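Side-chain contacts in putative flagellar hook-associated protein (Vibrio parahaemolyticus, PDB 3PWX), which probably serves as a structural protein of the bacterial flagellum, where hook-associated members of the flagellin family join the hook to the filament: residues S84-S87 / S88-Q92; T36-S39 / Q40-H43; S21-A24 / Q25-N29; H201-L204 / D205-D208. All coordinates share one frame; numbering follows the deposited sequence.

The four contacts are local pairings of residues three or four apart on three helices of one elongated bundle, and three of the possible pairs of contacts touch. Interactions 1 and 2 meet where Ala91 CB packs 3.5 Å from His43 NE2, where the loop just after helix 71-89 meets helix 7-61. Interaction 2 reaches interaction 4 through Glu41 OE1 and His201 NE2, 3.0 Å apart. Interaction 3, farther along helix 7-61, approaches interaction 4 through a weak bond from Gln27 NE2 to Asp208 OD2. Interactions 1 and 3 stay apart, with centres about 32 Å from each other. The magnesium-binding His97 has its side chain about 10 Å from those of Ala91 and Thr36.

Interaction 1: S84-S87 / S88-Q92; sequences SIES and SFNAQ
Phe89 lies back along its own helix against Ile85, a worked example of how an aromatic residue packs on the side chain one turn earlier. Its CB is 3.9 Å from Ile85 O. A chi1 of -84°, with CG beside the backbone N, lays the ring back along that preceding turn. CD2 approaches most closely, 3.3 Å from Ile85 O, which the ring meets obliquely. Farther out, CD2 and CE2 both pass Ile85 CG2, with CD2 at 4.1 Å, so the two side chains run next to each other in the same direction. The backbone beneath them is joined by the bond from Phe89 N to Ile85 O.

On another flank, Glu86 and Asn90 bring a carboxylate and an amide into nearly matching orientation, their planes 19° apart. What touches is the aliphatic part of the glutamate: its CG is 3.9 Å from Asn90 ND2. The other end of that amide is committed, since Asn90 OD1 accepts a hydrogen bond from Leu110 N. The Asn90 N-H divides itself between two weak bonds, to Glu86 O and Ser87 O, as the regular helical pairing gives way and the chain turns extended at Ala91. Ser88 OG lies 3.0 Å from Ser84 O, the same carbonyl that receives Ser88 N.

This stretch closes helix 71-89 of the flagellin N-terminal region and runs on into the loop behind it. Ile85 and Ser88 face helix 7-61 at Ser50, Val47 and Ser46, while Phe89 packs on Ala142 and Ile145 of helix 142-145, and Asn90 ties the turn to strand 110-111.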
loop_
_atom_site.group_PDB
_atom_site.type_symbol
_atom_site.label_atom_id
_atom_site.label_comp_id
_atom_site.label_asym_id
_atom_site.label_seq_id
_atom_site.Cartn_x
_atom_site.Cartn_y
_atom_site.Cartn_z
ATOM N N SER A 84 -9.608 -16.916 -26.112
ATOM C CA SER A 84 -10.265 -15.877 -25.341
ATOM C C SER A 84 -9.655 -15.634 -23.912
ATOM O O SER A 84 -9.615 -14.498 -23.409
ATOM C CB SER A 84 -11.757 -16.216 -25.314
ATOM O OG SER A 84 -12.437 -15.596 -24.236
ATOM N N ILE A 85 -9.169 -16.690 -23.269
ATOM C CA ILE A 85 -8.522 -16.574 -21.969
ATOM C C ILE A 85 -7.113 -16.017 -22.155
ATOM O O ILE A 85 -6.642 -15.239 -21.335
ATOM C CB ILE A 85 -8.463 -17.928 -21.258
ATOM C CG1 ILE A 85 -9.793 -18.246 -20.610
ATOM C CG2 ILE A 85 -7.379 -17.983 -20.233
ATOM C CD1 ILE A 85 -10.086 -19.785 -20.559
ATOM N N GLU A 86 -6.460 -16.387 -23.248
ATOM C CA GLU A 86 -5.181 -15.791 -23.572
ATOM C C GLU A 86 -5.318 -14.305 -23.829
ATOM O O GLU A 86 -4.524 -13.537 -23.322
ATOM C CB GLU A 86 -4.564 -16.457 -24.782
ATOM C CG GLU A 86 -3.387 -15.654 -25.388
ATOM C CD GLU A 86 -2.709 -16.440 -26.470
ATOM O OE1 GLU A 86 -1.522 -16.818 -26.277
ATOM O OE2 GLU A 86 -3.407 -16.745 -27.480
ATOM N N SER A 87 -6.351 -13.907 -24.574
ATOM C CA SER A 87 -6.653 -12.484 -24.820
ATOM C C SER A 87 -6.924 -11.619 -23.606
ATOM O O SER A 87 -6.606 -10.415 -23.607
ATOM C CB SER A 87 -7.897 -12.347 -25.686
ATOM O OG SER A 87 -7.482 -12.330 -27.018
ATOM N N SER A 88 -7.635 -12.194 -22.632
ATOM C CA SER A 88 -7.962 -11.467 -21.442
ATOM C C SER A 88 -6.702 -11.267 -20.638
ATOM O O SER A 88 -6.477 -10.186 -20.150
ATOM C CB SER A 88 -9.042 -12.184 -20.648
ATOM O OG SER A 88 -10.229 -12.313 -21.454
ATOM N N PHE A 89 -5.824 -12.252 -20.540
ATOM C CA PHE A 89 -4.628 -12.011 -19.702
ATOM C C PHE A 89 -3.601 -11.093 -20.359
ATOM O O PHE A 89 -2.656 -10.670 -19.693
ATOM C CB PHE A 89 -3.939 -13.306 -19.312
ATOM C CG PHE A 89 -4.527 -13.949 -18.151
ATOM C CD1 PHE A 89 -4.402 -13.375 -16.898
ATOM C CD2 PHE A 89 -5.232 -15.135 -18.298
ATOM C CE1 PHE A 89 -4.969 -13.972 -15.785
ATOM C CE2 PHE A 89 -5.811 -15.748 -17.186
ATOM C CZ PHE A 89 -5.674 -15.177 -15.926
ATOM N N ASN A 90 -3.803 -10.810 -21.651
ATOM C CA ASN A 90 -2.949 -9.974 -22.492
ATOM C C ASN A 90 -3.625 -8.642 -22.806
ATOM O O ASN A 90 -3.192 -7.906 -23.676
ATOM C CB ASN A 90 -2.610 -10.701 -23.791
ATOM C CG ASN A 90 -1.420 -11.644 -23.642
ATOM O OD1 ASN A 90 -0.673 -11.593 -22.638
ATOM N ND2 ASN A 90 -1.245 -12.509 -24.608
ATOM N N ALA A 91 -4.685 -8.345 -22.057
ATOM C CA ALA A 91 -5.371 -7.066 -22.121
ATOM C C ALA A 91 -4.388 -5.922 -21.954
ATOM O O ALA A 91 -3.413 -6.039 -21.203
ATOM C CB ALA A 91 -6.425 -6.994 -21.030
ATOM N N GLN A 92 -4.671 -4.827 -22.652
ATOM C CA GLN A 92 -3.869 -3.634 -22.594
ATOM C C GLN A 92 -4.806 -2.508 -22.219
ATOM O O GLN A 92 -6.023 -2.611 -22.460
ATOM C CB GLN A 92 -3.239 -3.327 -23.962
ATOM C CG GLN A 92 -2.236 -4.340 -24.414
ATOM C CD GLN A 92 -1.862 -4.171 -25.873
ATOM O OE1 GLN A 92 -2.525 -4.727 -26.736
ATOM N NE2 GLN A 92 -0.821 -3.408 -26.157
#

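Interaction 2: T36-S39 / Q40-H43; sequences TLSS and QETH
With CG beside the backbone N (chi1 -61°), His43 folds its imidazole back toward Ser39, one turn earlier, while Glu41, its chi1 off the staggered positions at -106°, swings its carboxylate back over Ser38. Both are i to i+3 or i+4 pairings on helix 7-61, the long helix of the flagellin N-terminal region, in a part predicted to form coiled coil.

The glutamate chain stays extended beyond CG, yet its direction brings OE1 within 3.3 Å of Ser38 CA, so the carboxylate lies alongside the preceding turn. Its CB also rests 3.2 Å from Ser38 O. The polar end has its partner across the bundle: OE1 is hydrogen-bonded to His201 NE2 of helix 172-223. The Ser38 hydroxyl, in turn, is paired with Lys34 O, and that of Thr36 with Asn32 O, so each serves a carbonyl of the turn before.

Gln40 follows a different path. Its CG passes 3.7 Å from Thr36 O as the side chain runs into the interior, where it touches Phe100, Met140 and Ile197. Backbone bonds continue beneath, Gln40 N to Thr36 O and Thr42 N to Ser38 O, and the Glu41 N-H meets Leu37 O in the carbonyl plane. Against Ser39, the imidazole makes its nearest approach with a ring carbon, His43 CD2, 3.2 Å from Ser39 O, an oxygen that lies obliquely to the ring.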
loop_
_atom_site.group_PDB
_atom_site.type_symbol
_atom_site.label_atom_id
_atom_site.label_comp_id
_atom_site.label_asym_id
_atom_site.label_seq_id
_atom_site.Cartn_x
_atom_site.Cartn_y
_atom_site.Cartn_z
ATOM N N THR A 36 -9.199 1.538 -12.589
ATOM C CA THR A 36 -8.226 0.606 -13.108
ATOM C C THR A 36 -8.552 -0.728 -12.509
ATOM O O THR A 36 -8.406 -1.757 -13.164
ATOM C CB THR A 36 -6.895 1.067 -12.565
ATOM O OG1 THR A 36 -6.613 2.326 -13.175
ATOM C CG2 THR A 36 -5.789 0.096 -12.861
ATOM N N LEU A 37 -9.043 -0.735 -11.274
ATOM C CA LEU A 37 -9.319 -1.996 -10.650
ATOM C C LEU A 37 -10.523 -2.589 -11.305
ATOM O O LEU A 37 -10.472 -3.771 -11.617
ATOM C CB LEU A 37 -9.506 -1.876 -9.141
ATOM C CG LEU A 37 -8.310 -1.554 -8.255
ATOM C CD1 LEU A 37 -8.803 -1.459 -6.808
ATOM C CD2 LEU A 37 -7.241 -2.607 -8.399
ATOM N N SER A 38 -11.585 -1.815 -11.560
ATOM C CA SER A 38 -12.809 -2.343 -12.192
ATOM C C SER A 38 -12.427 -2.911 -13.531
ATOM O O SER A 38 -12.893 -3.977 -13.931
ATOM C CB SER A 38 -13.811 -1.271 -12.507
ATOM O OG SER A 38 -14.223 -0.667 -11.346
ATOM N N SER A 39 -11.580 -2.170 -14.243
ATOM C CA SER A 39 -11.073 -2.670 -15.514
ATOM C C SER A 39 -10.445 -4.082 -15.478
ATOM O O SER A 39 -10.689 -4.878 -16.387
ATOM C CB SER A 39 -10.164 -1.646 -16.171
ATOM O OG SER A 39 -9.900 -2.103 -17.490
ATOM N N GLN A 40 -9.653 -4.403 -14.454
ATOM C CA GLN A 40 -9.128 -5.778 -14.276
ATOM C C GLN A 40 -10.195 -6.827 -13.963
ATOM O O GLN A 40 -10.052 -7.992 -14.328
ATOM C CB GLN A 40 -8.152 -5.825 -13.133
ATOM C CG GLN A 40 -6.846 -5.137 -13.424
ATOM C CD GLN A 40 -6.025 -4.869 -12.173
ATOM O OE1 GLN A 40 -5.452 -3.788 -12.026
ATOM N NE2 GLN A 40 -5.986 -5.834 -11.250
ATOM N N GLU A 41 -11.220 -6.401 -13.254
ATOM C CA GLU A 41 -12.314 -7.232 -12.826
ATOM C C GLU A 41 -13.106 -7.683 -14.028
ATOM O O GLU A 41 -13.523 -8.847 -14.094
ATOM C CB GLU A 41 -13.255 -6.429 -11.937
ATOM C CG GLU A 41 -13.228 -6.727 -10.433
ATOM C CD GLU A 41 -13.935 -5.614 -9.557
ATOM O OE1 GLU A 41 -13.624 -4.389 -9.674
ATOM O OE2 GLU A 41 -14.782 -5.980 -8.726
ATOM N N THR A 42 -13.321 -6.780 -14.986
ATOM C CA THR A 42 -14.023 -7.152 -16.227
ATOM C C THR A 42 -13.256 -8.270 -16.897
ATOM O O THR A 42 -13.848 -9.267 -17.287
ATOM C CB THR A 42 -14.070 -5.957 -17.197
ATOM O OG1 THR A 42 -14.951 -4.942 -16.686
ATOM C CG2 THR A 42 -14.508 -6.373 -18.613
ATOM N N HIS A 43 -11.939 -8.125 -17.031
ATOM C CA HIS A 43 -11.149 -9.165 -17.735
ATOM C C HIS A 43 -11.148 -10.451 -16.943
ATOM O O HIS A 43 -11.283 -11.556 -17.558
ATOM C CB HIS A 43 -9.714 -8.743 -18.111
ATOM C CG HIS A 43 -9.660 -7.577 -19.048
ATOM N ND1 HIS A 43 -10.072 -7.663 -20.368
ATOM C CD2 HIS A 43 -9.288 -6.292 -18.845
ATOM C CE1 HIS A 43 -9.930 -6.481 -20.942
ATOM N NE2 HIS A 43 -9.453 -5.636 -20.041
#

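Interaction 3: S21-A24 / Q25-N29; sequences SAIA and QYQSN
Ile23 and Gln27 form the close-packed side of this helical turn, and Ala24, Gln25 and Ser28 form its looser one. The two side chains of the packed side lie next to each other and point the same way. Gln27 CG, set beside its own backbone N (chi1 -61°), comes to 3.2 Å from Ile23 O. Beyond it the chain extends, and OE1 ends 3.9 Å from Ile23 CG2, an amide oxygen resting against a methyl. The other end of the amide faces the partner helix: NE2 makes weak hydrogen bonds to Asp208 OD2 and Ser212 OG of helix 172-223. Under this pair the backbone is firmly joined, for Gln27 N lies 2.8 Å from Ile23 O in a nearly straight bond.

Tyr26 occupies the neighbouring flank. Its CD2 comes to 3.6 Å from Ala22 O, which lies obliquely to the ring, and the ring meets His211 with the planes only about 10° apart. Ile23, too, packs on His211 and on Asn214. This is the pattern of a helix pairing in a bundle, with the residues spaced three and four apart turned to the partner helix; the region is predicted to be coiled coil.

The remaining flank is looser. Ala24 and Gln25 are exposed, and Gln25 touches the preceding turn mainly through CB, 3.3 Å from Ala22 O. Having CG anti to the backbone N (chi1 -157°) carries its extended chain away from the turn. At Ser28 the side-chain contact is just CB, 3.5 Å from Ala24 O.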
loop_
_atom_site.group_PDB
_atom_site.type_symbol
_atom_site.label_atom_id
_atom_site.label_comp_id
_atom_site.label_asym_id
_atom_site.label_seq_id
_atom_site.Cartn_x
_atom_site.Cartn_y
_atom_site.Cartn_z
ATOM N N SER A 21 -5.863 21.163 -1.647
ATOM C CA SER A 21 -5.338 20.649 -2.904
ATOM C C SER A 21 -4.678 19.260 -2.787
ATOM O O SER A 21 -4.776 18.445 -3.725
ATOM C CB SER A 21 -4.347 21.631 -3.515
ATOM O OG SER A 21 -3.408 20.951 -4.337
ATOM N N ALA A 22 -4.036 18.974 -1.656
ATOM C CA ALA A 22 -3.470 17.646 -1.425
ATOM C C ALA A 22 -4.579 16.571 -1.381
ATOM O O ALA A 22 -4.568 15.633 -2.182
ATOM C CB ALA A 22 -2.624 17.631 -0.154
ATOM N N ILE A 23 -5.552 16.742 -0.492
ATOM C CA ILE A 23 -6.754 15.912 -0.454
ATOM C C ILE A 23 -7.411 15.680 -1.833
ATOM O O ILE A 23 -7.755 14.512 -2.217
ATOM C CB ILE A 23 -7.768 16.498 0.526
ATOM C CG1 ILE A 23 -7.097 16.759 1.896
ATOM C CG2 ILE A 23 -8.993 15.623 0.668
ATOM C CD1 ILE A 23 -8.047 17.442 2.972
ATOM N N ALA A 24 -7.549 16.763 -2.606
ATOM C CA ALA A 24 -8.196 16.619 -3.919
ATOM C C ALA A 24 -7.306 15.748 -4.783
ATOM O O ALA A 24 -7.802 14.981 -5.577
ATOM C CB ALA A 24 -8.457 17.954 -4.583
ATOM N N GLN A 25 -6.001 15.811 -4.575
ATOM C CA GLN A 25 -5.137 14.950 -5.343
ATOM C C GLN A 25 -5.260 13.483 -4.909
ATOM O O GLN A 25 -5.377 12.581 -5.762
ATOM C CB GLN A 25 -3.689 15.413 -5.311
ATOM C CG GLN A 25 -2.959 14.870 -6.530
ATOM C CD GLN A 25 -1.406 14.924 -6.396
ATOM O OE1 GLN A 25 -0.713 13.899 -6.625
ATOM N NE2 GLN A 25 -0.862 16.111 -6.028
ATOM N N TYR A 26 -5.248 13.221 -3.603
ATOM C CA TYR A 26 -5.435 11.846 -3.150
ATOM C C TYR A 26 -6.748 11.287 -3.636
ATOM O O TYR A 26 -6.809 10.151 -4.049
ATOM C CB TYR A 26 -5.377 11.722 -1.651
ATOM C CG TYR A 26 -4.019 12.016 -1.067
ATOM C CD1 TYR A 26 -2.872 11.394 -1.555
ATOM C CD2 TYR A 26 -3.880 12.879 0.010
ATOM C CE1 TYR A 26 -1.558 11.675 -0.980
ATOM C CE2 TYR A 26 -2.599 13.152 0.575
ATOM C CZ TYR A 26 -1.452 12.552 0.063
ATOM O OH TYR A 26 -0.226 12.791 0.655
ATOM N N GLN A 27 -7.819 12.067 -3.605
ATOM C CA GLN A 27 -9.095 11.509 -3.964
ATOM C C GLN A 27 -9.156 11.262 -5.457
ATOM O O GLN A 27 -9.927 10.382 -5.935
ATOM C CB GLN A 27 -10.243 12.386 -3.505
ATOM C CG GLN A 27 -10.295 12.567 -2.017
ATOM C CD GLN A 27 -11.631 13.104 -1.585
ATOM O OE1 GLN A 27 -11.827 14.301 -1.581
ATOM N NE2 GLN A 27 -12.584 12.197 -1.244
ATOM N N SER A 28 -8.335 11.999 -6.193
ATOM C CA SER A 28 -8.178 11.740 -7.618
ATOM C C SER A 28 -7.365 10.488 -7.889
ATOM O O SER A 28 -7.608 9.824 -8.884
ATOM C CB SER A 28 -7.556 12.922 -8.338
ATOM O OG SER A 28 -7.197 12.529 -9.638
ATOM N N ASN A 29 -6.408 10.156 -7.019
ATOM C CA ASN A 29 -5.636 8.920 -7.150
ATOM C C ASN A 29 -6.541 7.744 -6.880
ATOM O O ASN A 29 -6.509 6.738 -7.605
ATOM C CB ASN A 29 -4.480 8.909 -6.153
ATOM C CG ASN A 29 -3.352 9.846 -6.557
ATOM O OD1 ASN A 29 -3.390 10.476 -7.625
ATOM N ND2 ASN A 29 -2.325 9.950 -5.686
#

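Interaction 4: H201-L204 / D205-D208; sequences HNNL and DLMD
Asp205 turns the face of its carboxylate to His201 O, one turn earlier on the same helix. The carbonyl oxygen sits over the carboxylate carbon, 3.2 Å from CG, with OD1 and OD2 both slightly farther off. Neither oxygen can bond to it, since all three are acceptors. With CG beside the backbone N (chi1 -71°), the group is folded back against the turn. Its charge is met across the bundle by a salt bridge from Lys34 NZ to OD1, which would be expected to offset the electrostatic cost of placing a carboxylate by a carbonyl. His201 sends its ring another way, toward Glu41.

On a second flank, Asn203 and Leu206 run at a slant to each other. Only the branch ends approach, the amide oxygen OD1 lying 3.7 Å from Leu206 CD1. Met207 CG passes 3.5 Å from Asn203 O; beyond it the selenomethionine chain bends. Asp208 departs from the pattern, its CG anti to the backbone N (chi1 -161°), so that CB alone stays near Leu204 O, at 3.4 Å, while the carboxylate heads off from the turn. The backbone bond there is short and straight: Asp208 N to Leu204 O is 2.7 Å.

All of this lies on helix 172-223, whose neighbours divide its sides. Leu204 packs on Ile30 and Lys34 of helix 7-61. Leu204 and Met207 both touch Val130 of strand 127-131; on strand 134-137, Asn203 and Leu204 meet Met136 and Met207 meets Val134. Asn203 packs against Met207 of the second subunit, and Leu206 against that subunit's Ala210, which brings the same helix of the two subunits together here.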
loop_
_atom_site.group_PDB
_atom_site.type_symbol
_atom_site.label_atom_id
_atom_site.label_comp_id
_atom_site.label_asym_id
_atom_site.label_seq_id
_atom_site.Cartn_x
_atom_site.Cartn_y
_atom_site.Cartn_z
ATOM N N HIS A 201 -11.234 -2.223 -3.340
ATOM C CA HIS A 201 -12.363 -1.249 -3.410
ATOM C C HIS A 201 -12.896 -0.733 -2.079
ATOM O O HIS A 201 -13.112 0.463 -1.947
ATOM C CB HIS A 201 -13.545 -1.835 -4.163
ATOM C CG HIS A 201 -13.402 -1.761 -5.645
ATOM N ND1 HIS A 201 -13.108 -0.586 -6.307
ATOM C CD2 HIS A 201 -13.568 -2.709 -6.606
ATOM C CE1 HIS A 201 -13.065 -0.819 -7.609
ATOM N NE2 HIS A 201 -13.358 -2.094 -7.815
ATOM N N ASN A 202 -13.173 -1.646 -1.144
ATOM C CA ASN A 202 -13.633 -1.256 0.178
ATOM C C ASN A 202 -12.641 -0.427 0.999
ATOM O O ASN A 202 -13.005 0.537 1.663
ATOM C CB ASN A 202 -14.129 -2.487 0.942
ATOM C CG ASN A 202 -15.363 -3.090 0.285
ATOM O OD1 ASN A 202 -16.078 -2.391 -0.448
ATOM N ND2 ASN A 202 -15.605 -4.383 0.505
ATOM N N ASN A 203 -11.381 -0.801 0.947
ATOM C CA ASN A 203 -10.415 -0.110 1.712
ATOM C C ASN A 203 -10.195 1.300 1.122
ATOM O O ASN A 203 -10.131 2.313 1.886
ATOM C CB ASN A 203 -9.181 -0.987 1.839
ATOM C CG ASN A 203 -9.281 -1.940 3.027
ATOM O OD1 ASN A 203 -9.876 -1.594 4.078
ATOM N ND2 ASN A 203 -8.670 -3.093 2.916
ATOM N N LEU A 204 -10.194 1.400 -0.213
ATOM C CA LEU A 204 -10.171 2.699 -0.856
ATOM C C LEU A 204 -11.332 3.560 -0.334
ATOM O O LEU A 204 -11.162 4.720 0.129
ATOM C CB LEU A 204 -10.235 2.577 -2.365
ATOM C CG LEU A 204 -9.000 1.965 -3.004
ATOM C CD1 LEU A 204 -9.224 1.787 -4.467
ATOM C CD2 LEU A 204 -7.770 2.870 -2.757
ATOM N N ASP A 205 -12.509 2.986 -0.373
ATOM C CA ASP A 205 -13.697 3.707 0.083
ATOM C C ASP A 205 -13.609 4.237 1.516
ATOM O O ASP A 205 -14.061 5.340 1.786
ATOM C CB ASP A 205 -14.965 2.845 -0.214
ATOM C CG ASP A 205 -15.262 2.802 -1.740
ATOM O OD1 ASP A 205 -14.545 3.526 -2.510
ATOM O OD2 ASP A 205 -16.183 2.113 -2.183
ATOM N N LEU A 206 -13.020 3.457 2.418
ATOM C CA LEU A 206 -12.660 3.983 3.737
ATOM C C LEU A 206 -11.722 5.186 3.640
ATOM O O LEU A 206 -11.999 6.187 4.251
ATOM C CB LEU A 206 -12.042 2.928 4.653
ATOM C CG LEU A 206 -13.032 1.929 5.220
ATOM C CD1 LEU A 206 -12.338 0.664 5.663
ATOM C CD2 LEU A 206 -13.871 2.527 6.387
HETATM N N MSE A 207 -10.623 5.108 2.901
HETATM C CA MSE A 207 -9.735 6.271 2.758
HETATM C C MSE A 207 -10.401 7.478 2.179
HETATM O O MSE A 207 -10.169 8.599 2.619
HETATM C CB MSE A 207 -8.617 5.970 1.800
HETATM C CG MSE A 207 -7.784 4.822 2.215
HETATM SE SE MSE A 207 -6.592 5.158 3.733
HETATM C CE MSE A 207 -5.720 3.495 3.189
ATOM N N ASP A 208 -11.170 7.261 1.137
ATOM C CA ASP A 208 -11.895 8.326 0.464
ATOM C C ASP A 208 -12.917 9.028 1.417
ATOM O O ASP A 208 -13.041 10.255 1.449
ATOM C CB ASP A 208 -12.596 7.709 -0.747
ATOM C CG ASP A 208 -12.990 8.723 -1.760
ATOM O OD1 ASP A 208 -14.207 8.970 -1.846
ATOM O OD2 ASP A 208 -12.099 9.289 -2.450
#